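PDB 2JD4: laminin subunit ALPHA-1 from Mus musculus, which forms part of a basement-membrane laminin, its metal-binding LG4-5 domain pair probably serving to attach the laminin to cell surfaces. Local coordinates for residues Met69-Thr73 with Thr137-Glu141; Arg42-Gln48 with Val108-Lys114; Thr92-His96 with Ser126-Thr130; His31-Gln37 with Glu141-Leu146. The protein carries 4 engineered substitutions. All blocks are in the same frame, centred on the assembly; numbering follows the deposited sequence.

Contact 1 (Met69-Thr73 with Thr137-Glu141); sequences MDYAT and TLDVE. With MG (magnesium ion), chain C.
Where Asp-70 and Asp-139 come closest, with CA atoms 5.9 Å apart, the start of strand 71-77 meets the loop 137-141 at 81° between chain directions, and a magnesium ion joins the two. Asp-70 carries the link. With its CG anti to the carbonyl carbon (chi1 -76°), OD2 reaches the metal at 2.3 Å and also accepts the backbone N of Asp-139 at 3.0 Å, a nearly straight bond that arrives from above the carboxylate plane. Its second oxygen, OD1, accepts a hydrogen bond from a metal-bound water. The loop supplies the carbonyl O of Thr-137 at 2.2 Å from magnesium and OD2 of Asp-139, while Leu-87 O and two waters complete the site. Thr-137 OG1 donates to the syn side of Asp-139 OD2 at 2.7 Å, so a second-shell hydroxyl steadies a first-shell carboxylate. With a valine in its place the carbonyl ligand would remain, but that carboxylate would probably turn more freely and one metal-bound water lose its acceptor. Away from the ion the contact becomes apolar: Leu-138 lays CD1 against Tyr-71 O at 3.5 Å and CD2 against the small Ala-72 CB, while Val-140 CG1 packs beside the backbone of Asp-70. Asp-70 OD2 and Asp-139 OD2 lie 3.3 Å apart, with Thr-137 O close to both, a crowding the cation makes tolerable; without it the carboxylates would probably repel.

Contact 2 (Arg42-Gln48 with Val108-Lys114); sequences RKRLQVQ and VKTEYIK
The ring of Tyr-112 reaches across to the neighbouring strand, its CD2 3.9 Å from Leu-45 CB, which lies at the ring edge. Farther along, Lys-43 O sits over one face of the ring, and Arg-42 O lies near its plane, 3.0 Å from the hydroxyl OH. A chi1 of 147°, well away from a staggered value, swings the ring toward segment 42-48 and lets a long aromatic side chain bridge the turn where strand 44-48 begins. The strands run antiparallel, their axes 174° apart. Leu-45 with Tyr-112 and Val-47 with Thr-110 form the hydrogen-bonded pairs, each closed by two backbone bonds; Leu-45 N to Tyr-112 O, at 2.8 Å, is the shortest. On the buried face Val-47 CB lies alongside Thr-110 OG1 at 3.6 Å, and that hydroxyl is satisfied by Tyr-61. This face looks onto the other sheet, where Phe-85 meets the Tyr-112 ring and Ala-72 touches Leu-45. The opposite face carries Ile-113 and mostly long polar chains: Arg-44 CD runs alongside Ile-113 CD1 at 3.5 Å, and Gln-46 CG lies beside Glu-111 CG at 3.4 Å. Two-faced strands of this kind suit one sheet of a laminin G sandwich, with one face to the core and one to solvent: apolar and hydroxyl-bearing groups fill the interior, and charged ends can stay hydrated without giving up contact along their aliphatic stems.

Contact 3 (Thr92-His96 with Ser126-Thr130); sequences TKVSH and SPSVT
Val-94 and Thr-92 on one side and Val-129 and Ser-126 on the other make the close-packed strip of this contact, whereas Lys-93, Ser-95 and Thr-130 direct their side chains away from it and lie exposed on its solvent side. Segments 92-96 and 126-130 run in nearly opposite directions, 170° apart end to end, yet no hydrogen bond joins them and the nearest CA atoms, of His-96 and Ser-126, are 6.4 Å apart, so the space is bridged mainly by side chains. Thr-92 and Val-129 pass alongside, pointing in opposite senses, the methyl CG2 of Thr-92 coming to 4.0 Å from Val-129 CG1. The threonine turns this methyl to the valine by placing CG2 opposite its own backbone N, which leaves OG1 to accept Val-132 N. Val-129 CG2 meets Val-94 CG2 at 4.3 Å and also lies 3.9 Å from the backbone Lys-93 O. Toward the other end, Val-94 CG1 touches Ser-126 OG, while Ser-126 CB approaches His-96 ND1 at 4.0 Å. That buried nitrogen has no hydrogen-bonding partner in the model. Branched Thr-92, Val-94 and Val-129 suit this edge because their methyls fill the space between the two sheets; small Ser-126 fits near His-96 and Val-94. The contact therefore rests on apolar packing: Ser-95 OG (to His-82) and Ser-126 OG (to Met-119 N) bond within their own sheets, while Thr-92 OG1 reaches just beyond strand 124-130.

Contact 4 (His31-Gln37 with Glu141-Leu146); sequences HLVLPLQ and ERKLYL. Engineered in segment 31-37: Gln-37 (natural residue Asn).
The guanidinium of Arg-142 has Leu-36 O over one face and O of the engineered Gln-37 near its plane at the edge, while the imidazole of His-31 has Val-33 CG2 in its plane at the ring edge. Val-33 CG2 also touches the Tyr-145 ring, 3.8 Å from CD2, the two side chains running alongside each other on one face. Arg-142 CB already lies 3.4 Å from Leu-36 O; bends at chi2 and chi3 then lay CD and the guanidinium over that oxygen and allow NH2 to bond Ser-39 O. At the far end, His-31 ND1 is held by Asn-29 O. The backbones form antiparallel hydrogen-bonded pairs at Leu-32 with Leu-146 and Leu-34 with Leu-144; Leu-146 N to Leu-32 O is almost linear at 177°. Beyond the strand, Leu-36 N bonds Arg-142 O at 3.2 Å from well above the carbonyl plane, where Arg-142 centres an inverse gamma turn. Leu-36 drops its branched end over this turn, CD2 lying 4.2 Å from Leu-144 CB and CD1 4.1 Å from Lys-143 N. Cutting this leucine back to alanine would probably open a gap beside Leu-144 and leave the turn less tightly packed. On the same face Leu-34 CD1 meets Leu-146 CD2 at 4.3 Å, leucine's branched apolar end suiting the buried side. Strands 31-35 and 143-146 thus join remote parts of the chain as sheet neighbours, the antiparallel pairing of a laminin G jelly-roll sandwich.

Overall arrangement
From the N terminus, segment 31-37 opens the widest loop, which contact 4 closes at 141-146; contacts 1, 2 and 3 all nest within it. Segment 42-48 opens contact 2, 69-73 opens contact 1 and 92-96 opens contact 3. Contact 2 closes first, at 108-114, crossing both contact 1 and contact 3; contact 3 closes at 126-130, nested inside contact 1, which closes at 137-141. Contacts 1 and 4 share Glu-141. Contact 4 builds one sheet and contact 2 the other. Contact 1 fixes the metal loop against strand 71-77, touching contact 2 where Leu-138 and Ala-72 pack on Leu-45, and contact 3 packs an edge strand of one sheet on the other.

Contact 1 (Met69-Thr73 with Thr137-Glu141)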
loop_
_atom_site.group_PDB
_atom_site.type_symbol
_atom_site.label_atom_id
_atom_site.label_comp_id
_atom_site.label_asym_id
_atom_site.label_seq_id
_atom_site.Cartn_x
_atom_site.Cartn_y
_atom_site.Cartn_z
ATOM N N MET A 69 -17.254 -1.169 24.449
ATOM C CA MET A 69 -18.559 -1.823 24.404
ATOM C C MET A 69 -19.476 -1.100 23.423
ATOM O O MET A 69 -20.469 -1.658 22.959
ATOM C CB MET A 69 -19.183 -1.849 25.803
ATOM C CG MET A 69 -19.422 -3.252 26.345
ATOM S SD MET A 69 -18.012 -4.363 26.121
ATOM C CE MET A 69 -16.959 -3.888 27.515
ATOM N N ASP A 70 -19.136 0.154 23.126
ATOM C CA ASP A 70 -19.875 0.977 22.171
ATOM C C ASP A 70 -18.858 1.382 21.103
ATOM O O ASP A 70 -17.707 1.663 21.432
ATOM C CB ASP A 70 -20.412 2.253 22.834
ATOM C CG ASP A 70 -21.620 2.003 23.716
ATOM O OD1 ASP A 70 -21.535 1.128 24.601
ATOM O OD2 ASP A 70 -22.648 2.695 23.519
ATOM N N TYR A 71 -19.269 1.412 19.838
ATOM C CA TYR A 71 -18.355 1.817 18.768
ATOM C C TYR A 71 -19.074 2.098 17.463
ATOM O O TYR A 71 -20.251 1.787 17.310
ATOM C CB TYR A 71 -17.281 0.741 18.536
ATOM C CG TYR A 71 -17.820 -0.570 18.000
ATOM C CD1 TYR A 71 -18.261 -0.680 16.681
ATOM C CD2 TYR A 71 -17.928 -1.692 18.825
ATOM C CE1 TYR A 71 -18.803 -1.872 16.195
ATOM C CE2 TYR A 71 -18.473 -2.890 18.348
ATOM C CZ TYR A 71 -18.908 -2.970 17.036
ATOM O OH TYR A 71 -19.469 -4.132 16.566
ATOM N N ALA A 72 -18.351 2.712 16.532
ATOM C CA ALA A 72 -18.865 3.020 15.203
ATOM C C ALA A 72 -17.644 3.068 14.288
ATOM O O ALA A 72 -16.625 3.660 14.649
ATOM C CB ALA A 72 -19.583 4.361 15.195
ATOM N N THR A 73 -17.743 2.449 13.116
ATOM C CA THR A 73 -16.619 2.427 12.186
ATOM C C THR A 73 -17.048 2.328 10.723
ATOM O O THR A 73 -18.156 1.877 10.410
ATOM C CB THR A 73 -15.668 1.241 12.515
ATOM O OG1 THR A 73 -14.547 1.250 11.625
ATOM C CG2 THR A 73 -16.404 -0.088 12.379
ATOM N N THR A 137 -28.311 4.554 23.035
ATOM C CA THR A 137 -27.293 5.577 22.832
ATOM C C THR A 137 -25.913 5.072 22.416
ATOM O O THR A 137 -25.469 4.004 22.848
ATOM C CB THR A 137 -27.117 6.444 24.105
ATOM O OG1 THR A 137 -26.611 5.638 25.180
ATOM C CG2 THR A 137 -28.448 7.060 24.518
ATOM N N LEU A 138 -25.249 5.848 21.560
ATOM C CA LEU A 138 -23.894 5.533 21.118
ATOM C C LEU A 138 -23.020 6.336 22.068
ATOM O O LEU A 138 -22.901 7.554 21.933
ATOM C CB LEU A 138 -23.653 5.997 19.674
ATOM C CG LEU A 138 -22.205 5.922 19.163
ATOM C CD1 LEU A 138 -21.740 4.460 19.089
ATOM C CD2 LEU A 138 -22.114 6.578 17.783
ATOM N N ASP A 139 -22.436 5.648 23.042
ATOM C CA ASP A 139 -21.591 6.275 24.050
ATOM C C ASP A 139 -20.122 6.004 23.758
ATOM O O ASP A 139 -19.638 4.889 23.980
ATOM C CB ASP A 139 -21.954 5.720 25.429
ATOM C CG ASP A 139 -23.444 5.784 25.702
ATOM O OD1 ASP A 139 -23.952 6.896 25.954
ATOM O OD2 ASP A 139 -24.111 4.726 25.648
ATOM N N VAL A 140 -19.410 7.021 23.277
ATOM C CA VAL A 140 -17.998 6.860 22.944
ATOM C C VAL A 140 -17.138 8.045 23.376
ATOM O O VAL A 140 -17.658 9.126 23.653
ATOM C CB VAL A 140 -17.814 6.671 21.422
ATOM C CG1 VAL A 140 -18.621 5.468 20.943
ATOM C CG2 VAL A 140 -18.258 7.927 20.689
ATOM N N GLU A 141 -15.824 7.828 23.422
ATOM C CA GLU A 141 -14.868 8.869 23.797
ATOM C C GLU A 141 -14.918 10.016 22.797
ATOM O O GLU A 141 -15.195 9.801 21.617
ATOM C CB GLU A 141 -13.450 8.298 23.831
ATOM C CG GLU A 141 -13.183 7.337 24.964
ATOM C CD GLU A 141 -13.181 8.021 26.313
ATOM O OE1 GLU A 141 -14.255 8.487 26.755
ATOM O OE2 GLU A 141 -12.098 8.098 26.929
HETATM MG MG MG C . -24.661 2.802 24.549
HETATM O O HOH W 1 -23.651 1.411 26.139
HETATM O O HOH W 2 -26.704 2.659 25.465
#

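Contact 2 (Arg42-Gln48 with Val108-Lys114)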
loop_
_atom_site.group_PDB
_atom_site.type_symbol
_atom_site.label_atom_id
_atom_site.label_comp_id
_atom_site.label_asym_id
_atom_site.label_seq_id
_atom_site.Cartn_x
_atom_site.Cartn_y
_atom_site.Cartn_z
ATOM N N ARG A 42 -24.739 10.618 20.714
ATOM C CA ARG A 42 -25.546 9.614 21.407
ATOM C C ARG A 42 -26.760 9.129 20.614
ATOM O O ARG A 42 -27.006 7.925 20.510
ATOM C CB ARG A 42 -26.004 10.158 22.763
ATOM C CG ARG A 42 -24.879 10.298 23.787
ATOM C CD ARG A 42 -25.383 10.945 25.063
ATOM N NE ARG A 42 -25.775 12.336 24.843
ATOM C CZ ARG A 42 -26.287 13.122 25.783
ATOM N NH1 ARG A 42 -26.474 12.654 27.010
ATOM N NH2 ARG A 42 -26.607 14.378 25.500
ATOM N N LYS A 43 -27.513 10.062 20.046
ATOM C CA LYS A 43 -28.705 9.708 19.287
ATOM C C LYS A 43 -28.563 9.950 17.793
ATOM O O LYS A 43 -29.477 9.663 17.023
ATOM C CB LYS A 43 -29.908 10.498 19.815
ATOM C CG LYS A 43 -30.443 10.019 21.157
ATOM C CD LYS A 43 -31.115 8.657 21.020
ATOM C CE LYS A 43 -31.692 8.179 22.345
ATOM N NZ LYS A 43 -32.728 9.110 22.862
ATOM N N ARG A 44 -27.419 10.476 17.374
ATOM C CA ARG A 44 -27.222 10.753 15.960
ATOM C C ARG A 44 -25.753 10.895 15.588
ATOM O O ARG A 44 -25.005 11.633 16.231
ATOM C CB ARG A 44 -27.982 12.030 15.580
ATOM C CG ARG A 44 -27.807 12.482 14.139
ATOM C CD ARG A 44 -28.778 13.607 13.808
ATOM N NE ARG A 44 -28.585 14.785 14.651
ATOM C CZ ARG A 44 -27.552 15.616 14.553
ATOM N NH1 ARG A 44 -26.610 15.398 13.644
ATOM N NH2 ARG A 44 -27.459 16.666 15.360
ATOM N N LEU A 45 -25.346 10.165 14.552
ATOM C CA LEU A 45 -23.972 10.218 14.063
ATOM C C LEU A 45 -23.990 10.312 12.546
ATOM O O LEU A 45 -24.272 9.329 11.859
ATOM C CB LEU A 45 -23.189 8.969 14.490
ATOM C CG LEU A 45 -21.756 8.845 13.943
ATOM C CD1 LEU A 45 -20.872 9.935 14.540
ATOM C CD2 LEU A 45 -21.192 7.463 14.264
ATOM N N GLN A 46 -23.717 11.503 12.023
ATOM C CA GLN A 46 -23.677 11.703 10.581
ATOM C C GLN A 46 -22.285 12.166 10.193
ATOM O O GLN A 46 -21.832 13.228 10.623
ATOM C CB GLN A 46 -24.688 12.755 10.119
ATOM C CG GLN A 46 -24.594 13.031 8.612
ATOM C CD GLN A 46 -25.430 14.223 8.156
ATOM O OE1 GLN A 46 -26.664 14.186 8.184
ATOM N NE2 GLN A 46 -24.755 15.291 7.736
ATOM N N VAL A 47 -21.613 11.365 9.381
ATOM C CA VAL A 47 -20.271 11.699 8.938
ATOM C C VAL A 47 -20.239 11.848 7.422
ATOM O O VAL A 47 -20.777 11.015 6.686
ATOM C CB VAL A 47 -19.259 10.608 9.348
ATOM C CG1 VAL A 47 -17.853 11.003 8.904
ATOM C CG2 VAL A 47 -19.299 10.396 10.860
ATOM N N GLN A 48 -19.618 12.923 6.958
ATOM C CA GLN A 48 -19.496 13.162 5.531
ATOM C C GLN A 48 -18.029 13.459 5.246
ATOM O O GLN A 48 -17.399 14.244 5.955
ATOM C CB GLN A 48 -20.370 14.346 5.106
ATOM C CG GLN A 48 -20.526 14.488 3.608
ATOM C CD GLN A 48 -21.439 15.641 3.229
ATOM O OE1 GLN A 48 -22.535 15.784 3.778
ATOM N NE2 GLN A 48 -20.996 16.467 2.285
ATOM N N VAL A 108 -18.679 10.530 0.539
ATOM C CA VAL A 108 -19.270 9.448 1.319
ATOM C C VAL A 108 -19.976 9.975 2.557
ATOM O O VAL A 108 -19.506 10.907 3.200
ATOM C CB VAL A 108 -18.186 8.442 1.760
ATOM C CG1 VAL A 108 -18.787 7.403 2.706
ATOM C CG2 VAL A 108 -17.581 7.762 0.524
ATOM N N LYS A 109 -21.113 9.374 2.884
ATOM C CA LYS A 109 -21.872 9.781 4.051
ATOM C C LYS A 109 -22.380 8.547 4.793
ATOM O O LYS A 109 -22.901 7.621 4.175
ATOM C CB LYS A 109 -23.058 10.655 3.626
ATOM C CG LYS A 109 -23.872 11.209 4.787
ATOM C CD LYS A 109 -25.272 11.623 4.335
ATOM C CE LYS A 109 -25.243 12.650 3.217
ATOM N NZ LYS A 109 -26.627 12.975 2.756
ATOM N N THR A 110 -22.200 8.520 6.110
ATOM C CA THR A 110 -22.686 7.410 6.919
ATOM C C THR A 110 -23.613 8.039 7.946
ATOM O O THR A 110 -23.261 9.033 8.584
ATOM C CB THR A 110 -21.544 6.642 7.634
ATOM O OG1 THR A 110 -20.860 7.509 8.546
ATOM C CG2 THR A 110 -20.550 6.095 6.613
ATOM N N GLU A 111 -24.799 7.465 8.108
ATOM C CA GLU A 111 -25.759 8.036 9.033
ATOM C C GLU A 111 -26.509 7.099 9.951
ATOM O O GLU A 111 -27.176 6.174 9.505
ATOM C CB GLU A 111 -26.799 8.850 8.269
ATOM C CG GLU A 111 -26.347 10.218 7.831
ATOM C CD GLU A 111 -27.473 11.000 7.193
ATOM O OE1 GLU A 111 -27.520 11.070 5.945
ATOM O OE2 GLU A 111 -28.321 11.527 7.944
ATOM N N TYR A 112 -26.384 7.370 11.243
ATOM C CA TYR A 112 -27.095 6.648 12.281
ATOM C C TYR A 112 -27.984 7.736 12.874
ATOM O O TYR A 112 -27.484 8.737 13.385
ATOM C CB TYR A 112 -26.143 6.135 13.359
ATOM C CG TYR A 112 -26.759 6.096 14.750
ATOM C CD1 TYR A 112 -27.969 5.437 14.988
ATOM C CD2 TYR A 112 -26.135 6.731 15.825
ATOM C CE1 TYR A 112 -28.545 5.420 16.271
ATOM C CE2 TYR A 112 -26.699 6.719 17.108
ATOM C CZ TYR A 112 -27.903 6.064 17.323
ATOM O OH TYR A 112 -28.461 6.062 18.585
ATOM N N ILE A 113 -29.295 7.570 12.780
ATOM C CA ILE A 113 -30.189 8.568 13.342
ATOM C C ILE A 113 -31.479 7.919 13.836
ATOM O O ILE A 113 -32.182 7.243 13.084
ATOM C CB ILE A 113 -30.487 9.691 12.317
ATOM C CG1 ILE A 113 -31.288 10.806 12.992
ATOM C CG2 ILE A 113 -31.219 9.132 11.113
ATOM C CD1 ILE A 113 -31.438 12.046 12.143
ATOM N N LYS A 114 -31.752 8.106 15.122
ATOM C CA LYS A 114 -32.936 7.549 15.771
ATOM C C LYS A 114 -32.866 6.024 15.853
ATOM O O LYS A 114 -32.093 5.467 16.638
ATOM C CB LYS A 114 -34.206 7.980 15.025
ATOM C CG LYS A 114 -34.459 9.486 14.986
ATOM C CD LYS A 114 -34.701 10.094 16.366
ATOM C CE LYS A 114 -33.406 10.284 17.155
ATOM N NZ LYS A 114 -33.615 10.991 18.458
#

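Contact 3 (Thr92-His96 with Ser126-Thr130)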
loop_
_atom_site.group_PDB
_atom_site.type_symbol
_atom_site.label_atom_id
_atom_site.label_comp_id
_atom_site.label_asym_id
_atom_site.label_seq_id
_atom_site.Cartn_x
_atom_site.Cartn_y
_atom_site.Cartn_z
ATOM N N THR A 92 -25.312 -3.200 14.426
ATOM C CA THR A 92 -26.109 -2.877 13.249
ATOM C C THR A 92 -25.091 -2.688 12.122
ATOM O O THR A 92 -24.063 -2.048 12.324
ATOM C CB THR A 92 -26.910 -1.562 13.438
ATOM O OG1 THR A 92 -27.818 -1.697 14.536
ATOM C CG2 THR A 92 -27.699 -1.236 12.183
ATOM N N LYS A 93 -25.359 -3.248 10.947
ATOM C CA LYS A 93 -24.429 -3.120 9.828
ATOM C C LYS A 93 -25.108 -2.696 8.535
ATOM O O LYS A 93 -26.222 -3.122 8.240
ATOM C CB LYS A 93 -23.689 -4.442 9.609
ATOM C CG LYS A 93 -22.673 -4.412 8.479
ATOM C CD LYS A 93 -21.776 -5.644 8.517
ATOM C CE LYS A 93 -20.666 -5.555 7.479
ATOM N NZ LYS A 93 -19.684 -6.665 7.622
ATOM N N VAL A 94 -24.432 -1.846 7.768
ATOM C CA VAL A 94 -24.953 -1.370 6.487
ATOM C C VAL A 94 -23.844 -1.479 5.444
ATOM O O VAL A 94 -22.679 -1.213 5.741
ATOM C CB VAL A 94 -25.379 0.115 6.545
ATOM C CG1 VAL A 94 -26.255 0.445 5.350
ATOM C CG2 VAL A 94 -26.088 0.417 7.855
ATOM N N SER A 95 -24.206 -1.871 4.228
ATOM C CA SER A 95 -23.239 -1.996 3.143
ATOM C C SER A 95 -23.728 -1.200 1.944
ATOM O O SER A 95 -24.915 -0.894 1.835
ATOM C CB SER A 95 -23.059 -3.465 2.742
ATOM O OG SER A 95 -22.492 -4.223 3.799
ATOM N N HIS A 96 -22.807 -0.853 1.053
ATOM C CA HIS A 96 -23.156 -0.104 -0.145
ATOM C C HIS A 96 -22.465 -0.783 -1.326
ATOM O O HIS A 96 -21.306 -1.195 -1.225
ATOM C CB HIS A 96 -22.693 1.346 -0.015
ATOM C CG HIS A 96 -23.261 2.257 -1.057
ATOM N ND1 HIS A 96 -24.223 3.204 -0.774
ATOM C CD2 HIS A 96 -23.009 2.361 -2.382
ATOM C CE1 HIS A 96 -24.538 3.852 -1.881
ATOM N NE2 HIS A 96 -23.815 3.359 -2.872
ATOM N N SER A 126 -28.473 4.302 0.052
ATOM C CA SER A 126 -28.816 2.888 0.196
ATOM C C SER A 126 -30.070 2.758 1.051
ATOM O O SER A 126 -30.426 3.675 1.784
ATOM C CB SER A 126 -27.685 2.134 0.890
ATOM O OG SER A 126 -27.649 2.467 2.270
ATOM N N PRO A 127 -30.766 1.615 0.965
ATOM C CA PRO A 127 -31.969 1.473 1.789
ATOM C C PRO A 127 -31.573 1.497 3.264
ATOM O O PRO A 127 -30.437 1.166 3.612
ATOM C CB PRO A 127 -32.522 0.117 1.349
ATOM C CG PRO A 127 -32.146 0.075 -0.103
ATOM C CD PRO A 127 -30.709 0.564 -0.066
ATOM N N SER A 128 -32.501 1.895 4.131
ATOM C CA SER A 128 -32.218 1.959 5.559
ATOM C C SER A 128 -32.267 0.601 6.249
ATOM O O SER A 128 -32.894 -0.341 5.768
ATOM C CB SER A 128 -33.199 2.901 6.258
ATOM O OG SER A 128 -32.981 4.242 5.867
ATOM N N VAL A 129 -31.590 0.519 7.388
ATOM C CA VAL A 129 -31.556 -0.690 8.191
ATOM C C VAL A 129 -32.041 -0.299 9.581
ATOM O O VAL A 129 -31.805 0.826 10.034
ATOM C CB VAL A 129 -30.129 -1.267 8.286
ATOM C CG1 VAL A 129 -30.108 -2.442 9.241
ATOM C CG2 VAL A 129 -29.657 -1.709 6.912
ATOM N N THR A 130 -32.725 -1.219 10.253
ATOM C CA THR A 130 -33.246 -0.954 11.587
ATOM C C THR A 130 -32.199 -1.199 12.663
ATOM O O THR A 130 -31.556 -2.246 12.690
ATOM C CB THR A 130 -34.490 -1.832 11.878
ATOM O OG1 THR A 130 -35.566 -1.415 11.031
ATOM C CG2 THR A 130 -34.920 -1.707 13.337
#

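Contact 4 (His31-Gln37 with Glu141-Leu146)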
loop_
_atom_site.group_PDB
_atom_site.type_symbol
_atom_site.label_atom_id
_atom_site.label_comp_id
_atom_site.label_asym_id
_atom_site.label_seq_id
_atom_site.Cartn_x
_atom_site.Cartn_y
_atom_site.Cartn_z
ATOM N N HIS A 31 -2.365 7.589 10.738
ATOM C CA HIS A 31 -3.660 8.070 11.217
ATOM C C HIS A 31 -3.587 9.473 11.812
ATOM O O HIS A 31 -2.505 10.016 12.030
ATOM C CB HIS A 31 -4.193 7.134 12.311
ATOM C CG HIS A 31 -3.451 7.257 13.606
ATOM N ND1 HIS A 31 -2.176 6.762 13.785
ATOM C CD2 HIS A 31 -3.755 7.924 14.745
ATOM C CE1 HIS A 31 -1.726 7.124 14.973
ATOM N NE2 HIS A 31 -2.665 7.831 15.575
ATOM N N LEU A 32 -4.762 10.037 12.071
ATOM C CA LEU A 32 -4.909 11.334 12.721
ATOM C C LEU A 32 -5.913 11.081 13.850
ATOM O O LEU A 32 -6.874 10.333 13.668
ATOM C CB LEU A 32 -5.513 12.386 11.779
ATOM C CG LEU A 32 -4.741 12.921 10.571
ATOM C CD1 LEU A 32 -5.599 13.965 9.861
ATOM C CD2 LEU A 32 -3.423 13.532 11.024
ATOM N N VAL A 33 -5.678 11.674 15.011
ATOM C CA VAL A 33 -6.604 11.553 16.129
ATOM C C VAL A 33 -7.190 12.953 16.257
ATOM O O VAL A 33 -6.482 13.904 16.593
ATOM C CB VAL A 33 -5.887 11.157 17.430
ATOM C CG1 VAL A 33 -6.885 11.132 18.588
ATOM C CG2 VAL A 33 -5.235 9.782 17.262
ATOM N N LEU A 34 -8.475 13.076 15.952
ATOM C CA LEU A 34 -9.157 14.362 15.982
ATOM C C LEU A 34 -10.128 14.520 17.148
ATOM O O LEU A 34 -10.882 13.601 17.479
ATOM C CB LEU A 34 -9.912 14.564 14.670
ATOM C CG LEU A 34 -9.118 14.399 13.371
ATOM C CD1 LEU A 34 -10.046 14.630 12.187
ATOM C CD2 LEU A 34 -7.965 15.391 13.336
ATOM N N PRO A 35 -10.134 15.702 17.777
ATOM C CA PRO A 35 -11.024 15.975 18.910
ATOM C C PRO A 35 -12.465 16.171 18.451
ATOM O O PRO A 35 -12.701 16.710 17.376
ATOM C CB PRO A 35 -10.465 17.282 19.502
ATOM C CG PRO A 35 -9.141 17.508 18.793
ATOM C CD PRO A 35 -9.325 16.884 17.448
ATOM N N LEU A 36 -13.422 15.713 19.257
ATOM C CA LEU A 36 -14.842 15.909 18.970
ATOM C C LEU A 36 -15.328 16.749 20.149
ATOM O O LEU A 36 -15.379 16.259 21.277
ATOM C CB LEU A 36 -15.611 14.582 18.953
ATOM C CG LEU A 36 -15.321 13.551 17.861
ATOM C CD1 LEU A 36 -16.224 12.341 18.060
ATOM C CD2 LEU A 36 -15.539 14.168 16.494
ATOM N N GLN A 37 -15.684 18.006 19.908
ATOM C CA GLN A 37 -16.124 18.859 21.008
ATOM C C GLN A 37 -17.590 19.267 21.025
ATOM O O GLN A 37 -18.238 19.206 22.070
ATOM C CB GLN A 37 -15.266 20.125 21.071
ATOM C CG GLN A 37 -13.772 19.874 21.162
ATOM C CD GLN A 37 -13.071 20.038 19.825
ATOM O OE1 GLN A 37 -13.396 19.358 18.847
ATOM N NE2 GLN A 37 -12.103 20.949 19.775
ATOM N N GLU A 141 -15.824 7.828 23.422
ATOM C CA GLU A 141 -14.868 8.869 23.797
ATOM C C GLU A 141 -14.918 10.016 22.797
ATOM O O GLU A 141 -15.195 9.801 21.617
ATOM C CB GLU A 141 -13.450 8.298 23.831
ATOM C CG GLU A 141 -13.183 7.337 24.964
ATOM C CD GLU A 141 -13.181 8.021 26.313
ATOM O OE1 GLU A 141 -14.255 8.487 26.755
ATOM O OE2 GLU A 141 -12.098 8.098 26.929
ATOM N N ARG A 142 -14.639 11.227 23.279
ATOM C CA ARG A 142 -14.656 12.441 22.464
ATOM C C ARG A 142 -13.466 12.509 21.498
ATOM O O ARG A 142 -12.774 13.530 21.435
ATOM C CB ARG A 142 -14.620 13.676 23.375
ATOM C CG ARG A 142 -15.702 13.747 24.446
ATOM C CD ARG A 142 -16.870 14.616 24.008
ATOM N NE ARG A 142 -17.695 13.959 23.001
ATOM C CZ ARG A 142 -18.543 14.594 22.198
ATOM N NH1 ARG A 142 -18.680 15.912 22.277
ATOM N NH2 ARG A 142 -19.259 13.907 21.318
ATOM N N LYS A 143 -13.228 11.436 20.748
ATOM C CA LYS A 143 -12.111 11.398 19.807
ATOM C C LYS A 143 -12.430 10.523 18.604
ATOM O O LYS A 143 -12.999 9.446 18.747
ATOM C CB LYS A 143 -10.852 10.844 20.485
ATOM C CG LYS A 143 -10.350 11.658 21.662
ATOM C CD LYS A 143 -9.182 10.967 22.360
ATOM C CE LYS A 143 -8.719 11.770 23.577
ATOM N NZ LYS A 143 -7.614 11.101 24.326
ATOM N N LEU A 144 -12.054 10.982 17.415
ATOM C CA LEU A 144 -12.297 10.203 16.212
ATOM C C LEU A 144 -10.968 9.870 15.552
ATOM O O LEU A 144 -10.136 10.749 15.350
ATOM C CB LEU A 144 -13.200 10.972 15.237
ATOM C CG LEU A 144 -13.490 10.313 13.877
ATOM C CD1 LEU A 144 -14.915 10.607 13.422
ATOM C CD2 LEU A 144 -12.495 10.817 12.853
ATOM N N TYR A 145 -10.764 8.592 15.246
ATOM C CA TYR A 145 -9.537 8.151 14.590
ATOM C C TYR A 145 -9.807 8.126 13.092
ATOM O O TYR A 145 -10.715 7.426 12.635
ATOM C CB TYR A 145 -9.139 6.755 15.073
ATOM C CG TYR A 145 -8.829 6.704 16.548
ATOM C CD1 TYR A 145 -9.853 6.608 17.493
ATOM C CD2 TYR A 145 -7.513 6.780 17.004
ATOM C CE1 TYR A 145 -9.570 6.583 18.853
ATOM C CE2 TYR A 145 -7.222 6.760 18.362
ATOM C CZ TYR A 145 -8.253 6.659 19.281
ATOM O OH TYR A 145 -7.960 6.625 20.626
ATOM N N LEU A 146 -9.021 8.894 12.337
ATOM C CA LEU A 146 -9.185 8.992 10.890
ATOM C C LEU A 146 -8.060 8.329 10.082
ATOM O O LEU A 146 -6.869 8.562 10.326
ATOM C CB LEU A 146 -9.294 10.472 10.478
ATOM C CG LEU A 146 -9.584 10.756 8.992
ATOM C CD1 LEU A 146 -11.011 10.276 8.648
ATOM C CD2 LEU A 146 -9.447 12.261 8.709
#